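Local coordinates for penicillin-binding protein PbpB (Mycobacterium tuberculosis, PDB 6KGS) that synthesises cross-linked peptidoglycan of the cell wall from lipid intermediates and binds penicillins, at residues P267-K272 / G322-V327; R447-R452 / A473-T478; D492-T497 / P526-A531. One frame throughout, in Å; residues are numbered along the deposited sequence.

Overall arrangement
All three contacts lie in the transpeptidase domain and close separate loops in series, with none nesting or crossing. From the N terminus, interaction 1 comes first: it returns the chain, after 49 intervening residues, from the turn before helix 272-281 to the start of helix 326-336. Interaction 2 closes a shorter loop of 20 residues between the end of helix 436-446 and strand 473-483. Interaction 3 ties strand 493-502 to the turn before helix 531-544, enclosing strand 509-516. Interactions 2 and 3 share a sheet, in which G477 pairs with T497. Centres lie 10 to 14 Å apart; MER, bound covalently in interaction 1, is hydrogen-bonded in interactions 1 and 2 and reaches the edge of interaction 3.

Interaction 1: residues P267-K272 / G322-V327; sequences PGSVNK and GKSSNV. With MER ((4R,5S)-3-{[(3S,5S)-5-(dimethylcarbamoyl)pyrrolidin-3-yl]sulfanyl}-5-[(2S,3R)-3-hydroxy-1-oxobutan-2-yl]-4-methyl-4,5-d ihydro-1H-pyrrole-2-carboxylic acid), chain B.
A buried polar contact built around the amino group of K272 joins the turn entering helix 272-281 to the junction between helices 317-322 and 326-336. K272 leaves its backbone with CG beside N (chi1 -68°) and then runs fully extended, which carries NZ between S324 OG at 2.9 Å and N326 OD1 at 3.1 Å. The lysine crosses the asparagine side chain at about a right angle, its NZ tilted somewhat out of the amide's carbonyl plane. S269 and K272 form the SxxK motif of penicillin-binding transpeptidases, S324 and N326 the SxN motif. The acyl-enzyme is trapped here: S269 OG is bonded to C1 of MER, and S269 N reaches the acyl oxygen O6 of MER in a weak bond. S324 OG also accepts N10 of MER at 2.7 Å along a nearly straight bond (167°), and K475 adds a weak hydrogen bond. The N326 amide is gripped at both ends: OD1 accepts from K272, while ND2 donates to O8 of MER at 2.6 Å and to the carbonyl of H305. S324 has positive phi as the C-prime residue of a Schellman motif, while S325 N-caps helix 326-336 and bonds D306.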
loop_
_atom_site.group_PDB
_atom_site.type_symbol
_atom_site.label_atom_id
_atom_site.label_comp_id
_atom_site.label_asym_id
_atom_site.label_seq_id
_atom_site.Cartn_x
_atom_site.Cartn_y
_atom_site.Cartn_z
ATOM N N PRO A 267 7.973 2.835 7.870
ATOM C CA PRO A 267 6.775 1.992 8.033
ATOM C C PRO A 267 6.458 1.597 9.468
ATOM O O PRO A 267 5.309 1.209 9.747
ATOM C CB PRO A 267 7.126 0.752 7.216
ATOM C CG PRO A 267 8.696 0.667 7.419
ATOM C CD PRO A 267 9.091 2.101 7.246
ATOM N N GLY A 268 7.421 1.664 10.377
ATOM C CA GLY A 268 7.178 1.145 11.711
ATOM C C GLY A 268 6.973 -0.359 11.671
ATOM O O GLY A 268 7.484 -1.064 10.788
ATOM N N SER A 269 6.206 -0.862 12.639
ATOM C CA SER A 269 6.111 -2.306 12.873
ATOM C C SER A 269 5.471 -3.082 11.724
ATOM O O SER A 269 5.572 -4.320 11.695
ATOM C CB SER A 269 5.323 -2.555 14.150
ATOM O OG SER A 269 5.974 -1.936 15.232
ATOM N N VAL A 270 4.814 -2.405 10.779
ATOM C CA VAL A 270 4.361 -3.098 9.570
ATOM C C VAL A 270 5.539 -3.755 8.850
ATOM O O VAL A 270 5.379 -4.803 8.214
ATOM C CB VAL A 270 3.566 -2.120 8.675
ATOM C CG1 VAL A 270 3.314 -2.699 7.299
ATOM C CG2 VAL A 270 2.216 -1.809 9.336
ATOM N N ASN A 271 6.749 -3.199 8.980
ATOM C CA ASN A 271 7.914 -3.863 8.401
ATOM C C ASN A 271 8.216 -5.223 9.035
ATOM O O ASN A 271 9.010 -5.979 8.480
ATOM C CB ASN A 271 9.138 -2.961 8.515
ATOM C CG ASN A 271 10.164 -3.215 7.414
ATOM O OD1 ASN A 271 9.811 -3.316 6.241
ATOM N ND2 ASN A 271 11.435 -3.321 7.788
ATOM N N LYS A 272 7.610 -5.571 10.169
ATOM C CA LYS A 272 8.056 -6.785 10.828
ATOM C C LYS A 272 7.701 -8.040 10.045
ATOM O O LYS A 272 8.165 -9.129 10.398
ATOM C CB LYS A 272 7.488 -6.845 12.244
ATOM C CG LYS A 272 8.061 -5.776 13.169
ATOM C CD LYS A 272 7.436 -5.870 14.566
ATOM C CE LYS A 272 7.949 -4.767 15.491
ATOM N NZ LYS A 272 7.366 -4.911 16.870
ATOM N N GLY A 322 2.083 -10.707 17.036
ATOM C CA GLY A 322 0.708 -10.347 17.375
ATOM C C GLY A 322 0.615 -9.185 18.344
ATOM O O GLY A 322 -0.257 -8.321 18.206
ATOM N N LYS A 323 1.516 -9.138 19.328
ATOM C CA LYS A 323 1.611 -8.045 20.288
ATOM C C LYS A 323 2.587 -6.954 19.863
ATOM O O LYS A 323 2.697 -5.940 20.554
ATOM C CB LYS A 323 2.006 -8.589 21.677
ATOM C CG LYS A 323 0.809 -9.227 22.395
ATOM C CD LYS A 323 1.148 -9.915 23.679
ATOM C CE LYS A 323 -0.034 -10.769 24.167
ATOM N NZ LYS A 323 -1.335 -10.030 24.383
ATOM N N SER A 324 3.284 -7.145 18.752
ATOM C CA SER A 324 4.296 -6.230 18.226
ATOM C C SER A 324 5.388 -5.901 19.262
ATOM O O SER A 324 5.666 -4.740 19.572
ATOM C CB SER A 324 3.634 -4.958 17.685
ATOM O OG SER A 324 4.504 -4.321 16.763
ATOM N N SER A 325 6.051 -6.948 19.754
ATOM C CA SER A 325 7.198 -6.789 20.657
ATOM C C SER A 325 8.467 -6.463 19.869
ATOM O O SER A 325 8.878 -7.237 19.003
ATOM C CB SER A 325 7.395 -8.057 21.484
ATOM O OG SER A 325 8.646 -8.057 22.158
ATOM N N ASN A 326 9.074 -5.306 20.159
ATOM C CA ASN A 326 10.339 -4.929 19.528
ATOM C C ASN A 326 11.476 -5.841 19.972
ATOM O O ASN A 326 12.288 -6.284 19.152
ATOM C CB ASN A 326 10.690 -3.473 19.859
ATOM C CG ASN A 326 9.753 -2.481 19.211
ATOM O OD1 ASN A 326 9.113 -2.787 18.201
ATOM N ND2 ASN A 326 9.675 -1.274 19.781
ATOM N N VAL A 327 11.568 -6.100 21.278
ATOM C CA VAL A 327 12.608 -6.981 21.806
ATOM C C VAL A 327 12.503 -8.363 21.170
ATOM O O VAL A 327 13.493 -8.919 20.673
ATOM C CB VAL A 327 12.510 -7.057 23.343
ATOM C CG1 VAL A 327 13.512 -8.074 23.907
ATOM C CG2 VAL A 327 12.706 -5.653 23.960
HETATM C C1 MER B . 5.634 -0.608 15.771
HETATM C C2 MER B . 3.530 -0.181 18.906
HETATM C C3 MER B . 6.191 -0.159 17.121
HETATM C C4 MER B . 5.622 -1.021 18.264
HETATM C C5 MER B . 3.334 -1.204 18.088
HETATM O O6 MER B . 4.905 0.087 15.078
HETATM C C7 MER B . 7.735 -0.204 17.078
HETATM O O8 MER B . 8.312 0.318 18.284
HETATM C C9 MER B . 8.340 0.599 15.928
HETATM N N10 MER B . 4.514 -1.866 17.768
HETATM C C11 MER B . 2.031 -1.614 17.529
HETATM O O12 MER B . 2.037 -2.279 16.394
HETATM O O13 MER B . 0.932 -1.376 18.016
HETATM S S14 MER B . 2.389 0.983 19.306
HETATM C C15 MER B . 1.337 0.407 20.623
HETATM C C16 MER B . 1.508 1.282 21.852
HETATM C C17 MER B . 0.167 1.961 22.125
HETATM C C18 MER B . 4.942 -0.216 19.380
HETATM N N19 MER B . -0.619 1.825 20.882
HETATM C C20 MER B . 5.471 1.195 19.553
HETATM C C21 MER B . -0.149 0.551 20.282
HETATM C C22 MER B . 0.426 3.373 22.578
HETATM N N23 MER B . -0.061 4.449 21.922
HETATM O O24 MER B . 1.082 3.473 23.599
HETATM C C25 MER B . -1.487 4.747 21.872
HETATM C C26 MER B . 0.796 5.436 21.291
#

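Interaction 2: residues R447-R452 / A473-T478; sequences RAVVQR and AGKTGT. With MER ((4R,5S)-3-{[(3S,5S)-5-(dimethylcarbamoyl)pyrrolidin-3-yl]sulfanyl}-5-[(2S,3R)-3-hydroxy-1-oxobutan-2-yl]-4-methyl-4,5-d ihydro-1H-pyrrole-2-carboxylic acid), chain B.
The KTG strand of the transpeptidase site, 473-478, is overlain near its start by the chain leaving helix 436-446, with V449 settled against the backbone of G474. Both methyls of V449 straddle the carbonyl: CG2 comes within 3.1 Å of G474 O and CG1 within 3.5 Å of G474 O. CG2 further meets the aliphatic chain of K475, 4.0 Å from its CD, the two side chains crossing at about a right angle. Earlier on the strand, A473 CB packs on R447, 4.2 Å from CG. No hydrogen bond joins the two segments directly.

The lysine bends at chi2 (65°) and again at chi4, which turns NZ forward along its own strand to donate to T476 O at 3.0 Å. T476 OG1 sits between its backbone N and carbonyl carbon (chi1 47°), from where it donates to the carboxylate oxygen O12 of MER at 2.7 Å; T461 also bonds this hydroxyl. Farther along, T478 N donates to the acyl oxygen O6 of MER at 2.8 Å (159°). With the weaker bond from S269 N, that amide completes the oxyanion hole typical of penicillin-recognising serine enzymes.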
loop_
_atom_site.group_PDB
_atom_site.type_symbol
_atom_site.label_atom_id
_atom_site.label_comp_id
_atom_site.label_asym_id
_atom_site.label_seq_id
_atom_site.Cartn_x
_atom_site.Cartn_y
_atom_site.Cartn_z
ATOM N N ARG A 447 -2.839 -13.524 11.779
ATOM C CA ARG A 447 -4.193 -13.527 12.336
ATOM C C ARG A 447 -4.185 -13.124 13.800
ATOM O O ARG A 447 -5.192 -12.626 14.308
ATOM C CB ARG A 447 -4.854 -14.903 12.188
ATOM C CG ARG A 447 -5.242 -15.243 10.768
ATOM C CD ARG A 447 -5.780 -16.667 10.698
ATOM N NE ARG A 447 -7.070 -16.823 11.373
ATOM C CZ ARG A 447 -7.603 -18.005 11.694
ATOM N NH1 ARG A 447 -6.961 -19.141 11.412
ATOM N NH2 ARG A 447 -8.782 -18.052 12.295
ATOM N N ALA A 448 -3.066 -13.338 14.498
ATOM C CA ALA A 448 -3.030 -13.011 15.917
ATOM C C ALA A 448 -3.147 -11.507 16.153
ATOM O O ALA A 448 -3.630 -11.086 17.208
ATOM C CB ALA A 448 -1.748 -13.551 16.559
ATOM N N VAL A 449 -2.709 -10.688 15.192
ATOM C CA VAL A 449 -2.787 -9.236 15.341
ATOM C C VAL A 449 -4.228 -8.783 15.546
ATOM O O VAL A 449 -4.501 -7.842 16.313
ATOM C CB VAL A 449 -2.147 -8.555 14.113
ATOM C CG1 VAL A 449 -2.386 -7.065 14.157
ATOM C CG2 VAL A 449 -0.628 -8.872 14.042
ATOM N N VAL A 450 -5.179 -9.468 14.910
ATOM C CA VAL A 450 -6.570 -9.038 14.937
ATOM C C VAL A 450 -7.413 -9.870 15.898
ATOM O O VAL A 450 -8.629 -9.708 15.929
ATOM C CB VAL A 450 -7.167 -9.042 13.521
ATOM C CG1 VAL A 450 -6.297 -8.178 12.613
ATOM C CG2 VAL A 450 -7.268 -10.486 12.966
ATOM N N GLN A 451 -6.796 -10.730 16.707
ATOM C CA GLN A 451 -7.556 -11.605 17.591
ATOM C C GLN A 451 -7.961 -10.877 18.874
ATOM O O GLN A 451 -7.178 -10.117 19.456
ATOM C CB GLN A 451 -6.744 -12.865 17.912
ATOM C CG GLN A 451 -7.389 -13.810 18.953
ATOM C CD GLN A 451 -6.615 -15.118 19.142
ATOM O OE1 GLN A 451 -6.675 -16.011 18.312
ATOM N NE2 GLN A 451 -5.899 -15.230 20.243
ATOM N N ARG A 452 -9.209 -11.094 19.297
ATOM C CA ARG A 452 -9.737 -10.499 20.521
ATOM C C ARG A 452 -9.570 -11.461 21.680
ATOM O O ARG A 452 -9.705 -12.676 21.515
ATOM C CB ARG A 452 -11.224 -10.141 20.392
ATOM C CG ARG A 452 -11.496 -8.906 19.610
ATOM C CD ARG A 452 -12.759 -8.184 20.095
ATOM N NE ARG A 452 -12.923 -6.934 19.350
ATOM C CZ ARG A 452 -12.421 -5.767 19.747
ATOM N NH1 ARG A 452 -11.749 -5.691 20.888
ATOM N NH2 ARG A 452 -12.594 -4.680 19.009
ATOM N N ALA A 473 -5.931 -11.237 8.381
ATOM C CA ALA A 473 -4.556 -11.208 8.871
ATOM C C ALA A 473 -4.005 -9.837 8.533
ATOM O O ALA A 473 -4.311 -9.309 7.465
ATOM C CB ALA A 473 -3.682 -12.311 8.235
ATOM N N GLY A 474 -3.240 -9.242 9.444
ATOM C CA GLY A 474 -2.692 -7.921 9.176
ATOM C C GLY A 474 -1.648 -7.537 10.205
ATOM O O GLY A 474 -1.281 -8.328 11.076
ATOM N N LYS A 475 -1.175 -6.295 10.106
ATOM C CA LYS A 475 -0.143 -5.813 11.020
ATOM C C LYS A 475 -0.311 -4.305 11.210
ATOM O O LYS A 475 -0.556 -3.586 10.240
ATOM C CB LYS A 475 1.274 -6.152 10.499
ATOM C CG LYS A 475 2.423 -5.766 11.467
ATOM C CD LYS A 475 2.346 -6.602 12.766
ATOM C CE LYS A 475 3.357 -6.167 13.823
ATOM N NZ LYS A 475 2.843 -4.972 14.563
ATOM N N THR A 476 -0.198 -3.848 12.464
ATOM C CA THR A 476 -0.278 -2.441 12.851
ATOM C C THR A 476 1.107 -1.807 12.844
ATOM O O THR A 476 2.118 -2.485 13.029
ATOM C CB THR A 476 -0.877 -2.287 14.257
ATOM O OG1 THR A 476 -0.222 -3.214 15.140
ATOM C CG2 THR A 476 -2.413 -2.566 14.264
ATOM N N GLY A 477 1.144 -0.493 12.664
ATOM C CA GLY A 477 2.402 0.225 12.725
ATOM C C GLY A 477 2.268 1.645 13.224
ATOM O O GLY A 477 1.283 2.341 12.955
ATOM N N THR A 478 3.305 2.081 13.933
ATOM C CA THR A 478 3.477 3.451 14.406
ATOM C C THR A 478 4.961 3.769 14.259
ATOM O O THR A 478 5.804 3.029 14.779
ATOM C CB THR A 478 3.035 3.591 15.870
ATOM O OG1 THR A 478 1.669 3.181 15.995
ATOM C CG2 THR A 478 3.167 5.030 16.350
HETATM C C1 MER B . 5.634 -0.608 15.771
HETATM C C2 MER B . 3.530 -0.181 18.906
HETATM C C3 MER B . 6.191 -0.159 17.121
HETATM C C4 MER B . 5.622 -1.021 18.264
HETATM C C5 MER B . 3.334 -1.204 18.088
HETATM O O6 MER B . 4.905 0.087 15.078
HETATM C C7 MER B . 7.735 -0.204 17.078
HETATM O O8 MER B . 8.312 0.318 18.284
HETATM C C9 MER B . 8.340 0.599 15.928
HETATM N N10 MER B . 4.514 -1.866 17.768
HETATM C C11 MER B . 2.031 -1.614 17.529
HETATM O O12 MER B . 2.037 -2.279 16.394
HETATM O O13 MER B . 0.932 -1.376 18.016
HETATM S S14 MER B . 2.389 0.983 19.306
HETATM C C15 MER B . 1.337 0.407 20.623
HETATM C C16 MER B . 1.508 1.282 21.852
HETATM C C17 MER B . 0.167 1.961 22.125
HETATM C C18 MER B . 4.942 -0.216 19.380
HETATM N N19 MER B . -0.619 1.825 20.882
HETATM C C20 MER B . 5.471 1.195 19.553
HETATM C C21 MER B . -0.149 0.551 20.282
HETATM C C22 MER B . 0.426 3.373 22.578
HETATM N N23 MER B . -0.061 4.449 21.922
HETATM O O24 MER B . 1.082 3.473 23.599
HETATM C C25 MER B . -1.487 4.747 21.872
HETATM C C26 MER B . 0.796 5.436 21.291
#

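Interaction 3: residues D492-T497 / P526-A531; sequences DVYWIT and PGHSAA. With MER ((4R,5S)-3-{[(3S,5S)-5-(dimethylcarbamoyl)pyrrolidin-3-yl]sulfanyl}-5-[(2S,3R)-3-hydroxy-1-oxobutan-2-yl]-4-methyl-4,5-d ihydro-1H-pyrrole-2-carboxylic acid), chain B.
I496 and H528 meet at the heart of a contact between strand 493-502, next to the KTG strand in the antiparallel sheet of the transpeptidase fold, and the turn that leads into helix 531-544. The inner half is tight, aliphatic carbon packed against backbone and methyl. I496 directs its side chain at the turn and takes the H528 carbonyl oxygen against its branches, with CG2 3.2 Å from H528 O. Because CG2 stands trans to the backbone N while CG1 lies beside it (chi1 -56°), the two branches part beyond the shared carbonyl oxygen: CG2 continues to the methyl of A530, 4.1 Å from its CB, whereas CD1 reaches out to H528 CD2 at 3.5 Å, approaching the imidazole obliquely. Isoleucine and histidine side chains cross at about a right angle. A530 is backed by I513 and L515 of strand 509-516, and P518 also packs on I496.

Toward solvent the packing is looser. The partly exposed rings of Y494 and H528 form an offset edge-to-face pair, the histidine edge directed at the tyrosine face, with planes at 67° and centroids 5.8 Å apart. With CG between the backbone N and the carbonyl carbon (chi1 60°), the H528 ring is turned toward strand 493-502, where its edge meets Y494. The dimethylcarbamoyl end of MER lies at the imidazole edge, although its modelled position there is doubtful. T478 of the neighbouring strand touches Y494.

Beside this packing, polar backbone groups are joined through a single water, which donates to T497 O at 3.0 Å and accepts from A530 N at 2.8 Å. The helix beyond starts from an ST turn, in which S529 OG accepts A531 N at 3.0 Å.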
loop_
_atom_site.group_PDB
_atom_site.type_symbol
_atom_site.label_atom_id
_atom_site.label_comp_id
_atom_site.label_asym_id
_atom_site.label_seq_id
_atom_site.Cartn_x
_atom_site.Cartn_y
_atom_site.Cartn_z
ATOM N N ASP A 492 6.398 12.870 19.437
ATOM C CA ASP A 492 4.961 12.621 19.408
ATOM C C ASP A 492 4.377 12.951 18.037
ATOM O O ASP A 492 3.259 13.472 17.924
ATOM C CB ASP A 492 4.253 13.421 20.496
ATOM C CG ASP A 492 4.449 14.908 20.323
ATOM O OD1 ASP A 492 5.475 15.284 19.700
ATOM O OD2 ASP A 492 3.583 15.688 20.785
ATOM N N VAL A 493 5.132 12.661 16.976
ATOM C CA VAL A 493 4.660 12.812 15.600
ATOM C C VAL A 493 4.918 11.493 14.874
ATOM O O VAL A 493 6.071 11.042 14.777
ATOM C CB VAL A 493 5.344 13.991 14.893
ATOM C CG1 VAL A 493 4.844 14.161 13.446
ATOM C CG2 VAL A 493 5.134 15.285 15.700
ATOM N N TYR A 494 3.850 10.859 14.393
ATOM C CA TYR A 494 3.941 9.502 13.864
ATOM C C TYR A 494 3.225 9.355 12.534
ATOM O O TYR A 494 2.246 10.048 12.245
ATOM C CB TYR A 494 3.348 8.467 14.812
ATOM C CG TYR A 494 3.757 8.609 16.262
ATOM C CD1 TYR A 494 4.933 8.044 16.733
ATOM C CD2 TYR A 494 2.949 9.299 17.167
ATOM C CE1 TYR A 494 5.299 8.157 18.075
ATOM C CE2 TYR A 494 3.307 9.423 18.509
ATOM C CZ TYR A 494 4.482 8.848 18.954
ATOM O OH TYR A 494 4.839 8.962 20.281
ATOM N N TRP A 495 3.757 8.452 11.717
ATOM C CA TRP A 495 2.982 7.786 10.695
ATOM C C TRP A 495 2.312 6.577 11.331
ATOM O O TRP A 495 2.952 5.828 12.070
ATOM C CB TRP A 495 3.871 7.332 9.535
ATOM C CG TRP A 495 4.477 8.427 8.695
ATOM C CD1 TRP A 495 3.827 9.266 7.818
ATOM C CD2 TRP A 495 5.871 8.752 8.597
ATOM N NE1 TRP A 495 4.735 10.110 7.199
ATOM C CE2 TRP A 495 5.995 9.812 7.656
ATOM C CE3 TRP A 495 7.020 8.261 9.218
ATOM C CZ2 TRP A 495 7.221 10.379 7.328
ATOM C CZ3 TRP A 495 8.244 8.827 8.893
ATOM C CH2 TRP A 495 8.338 9.874 7.955
ATOM N N ILE A 496 1.017 6.412 11.077
ATOM C CA ILE A 496 0.252 5.235 11.473
ATOM C C ILE A 496 0.031 4.410 10.212
ATOM O O ILE A 496 -0.310 4.960 9.156
ATOM C CB ILE A 496 -1.089 5.618 12.141
ATOM C CG1 ILE A 496 -0.850 6.537 13.349
ATOM C CG2 ILE A 496 -1.882 4.363 12.560
ATOM C CD1 ILE A 496 0.272 6.126 14.281
ATOM N N THR A 497 0.240 3.100 10.314
ATOM C CA THR A 497 0.202 2.210 9.162
ATOM C C THR A 497 -0.576 0.958 9.517
ATOM O O THR A 497 -0.619 0.540 10.679
ATOM C CB THR A 497 1.618 1.778 8.688
ATOM O OG1 THR A 497 2.347 1.247 9.799
ATOM C CG2 THR A 497 2.397 2.944 8.086
ATOM N N PRO A 526 -10.941 7.446 20.488
ATOM C CA PRO A 526 -9.621 7.820 21.020
ATOM C C PRO A 526 -8.583 6.766 20.677
ATOM O O PRO A 526 -8.867 5.568 20.696
ATOM C CB PRO A 526 -9.842 7.887 22.539
ATOM C CG PRO A 526 -11.304 7.884 22.735
ATOM C CD PRO A 526 -11.900 7.161 21.568
ATOM N N GLY A 527 -7.366 7.226 20.372
ATOM C CA GLY A 527 -6.237 6.402 19.990
ATOM C C GLY A 527 -5.624 6.939 18.717
ATOM O O GLY A 527 -5.817 8.098 18.355
ATOM N N HIS A 528 -4.879 6.101 18.003
ATOM C CA HIS A 528 -4.397 6.523 16.692
ATOM C C HIS A 528 -4.039 5.297 15.862
ATOM O O HIS A 528 -2.884 5.060 15.504
ATOM C CB HIS A 528 -3.247 7.515 16.830
ATOM C CG HIS A 528 -2.065 6.973 17.549
ATOM N ND1 HIS A 528 -2.184 6.009 18.530
ATOM C CD2 HIS A 528 -0.748 7.287 17.471
ATOM C CE1 HIS A 528 -0.984 5.707 18.979
ATOM N NE2 HIS A 528 -0.098 6.485 18.376
ATOM N N SER A 529 -5.054 4.503 15.568
ATOM C CA SER A 529 -4.907 3.261 14.850
ATOM C C SER A 529 -5.638 3.370 13.521
ATOM O O SER A 529 -6.673 4.030 13.418
ATOM C CB SER A 529 -5.459 2.095 15.679
ATOM O OG SER A 529 -5.498 0.907 14.903
ATOM N N ALA A 530 -5.083 2.725 12.510
ATOM C CA ALA A 530 -5.711 2.590 11.214
ATOM C C ALA A 530 -6.488 1.294 11.087
ATOM O O ALA A 530 -7.164 1.097 10.072
ATOM C CB ALA A 530 -4.654 2.650 10.128
ATOM N N ALA A 531 -6.371 0.406 12.075
ATOM C CA ALA A 531 -7.135 -0.844 12.088
ATOM C C ALA A 531 -8.622 -0.697 11.731
ATOM O O ALA A 531 -9.119 -1.534 10.958
ATOM C CB ALA A 531 -6.975 -1.518 13.468
HETATM C C1 MER B . 5.634 -0.608 15.771
HETATM C C2 MER B . 3.530 -0.181 18.906
HETATM C C3 MER B . 6.191 -0.159 17.121
HETATM C C4 MER B . 5.622 -1.021 18.264
HETATM C C5 MER B . 3.334 -1.204 18.088
HETATM O O6 MER B . 4.905 0.087 15.078
HETATM C C7 MER B . 7.735 -0.204 17.078
HETATM O O8 MER B . 8.312 0.318 18.284
HETATM C C9 MER B . 8.340 0.599 15.928
HETATM N N10 MER B . 4.514 -1.866 17.768
HETATM C C11 MER B . 2.031 -1.614 17.529
HETATM O O12 MER B . 2.037 -2.279 16.394
HETATM O O13 MER B . 0.932 -1.376 18.016
HETATM S S14 MER B . 2.389 0.983 19.306
HETATM C C15 MER B . 1.337 0.407 20.623
HETATM C C16 MER B . 1.508 1.282 21.852
HETATM C C17 MER B . 0.167 1.961 22.125
HETATM C C18 MER B . 4.942 -0.216 19.380
HETATM N N19 MER B . -0.619 1.825 20.882
HETATM C C20 MER B . 5.471 1.195 19.553
HETATM C C21 MER B . -0.149 0.551 20.282
HETATM C C22 MER B . 0.426 3.373 22.578
HETATM N N23 MER B . -0.061 4.449 21.922
HETATM O O24 MER B . 1.082 3.473 23.599
HETATM C C25 MER B . -1.487 4.747 21.872
HETATM C C26 MER B . 0.796 5.436 21.291
HETATM O O HOH W 1 -2.895 0.912 12.657
#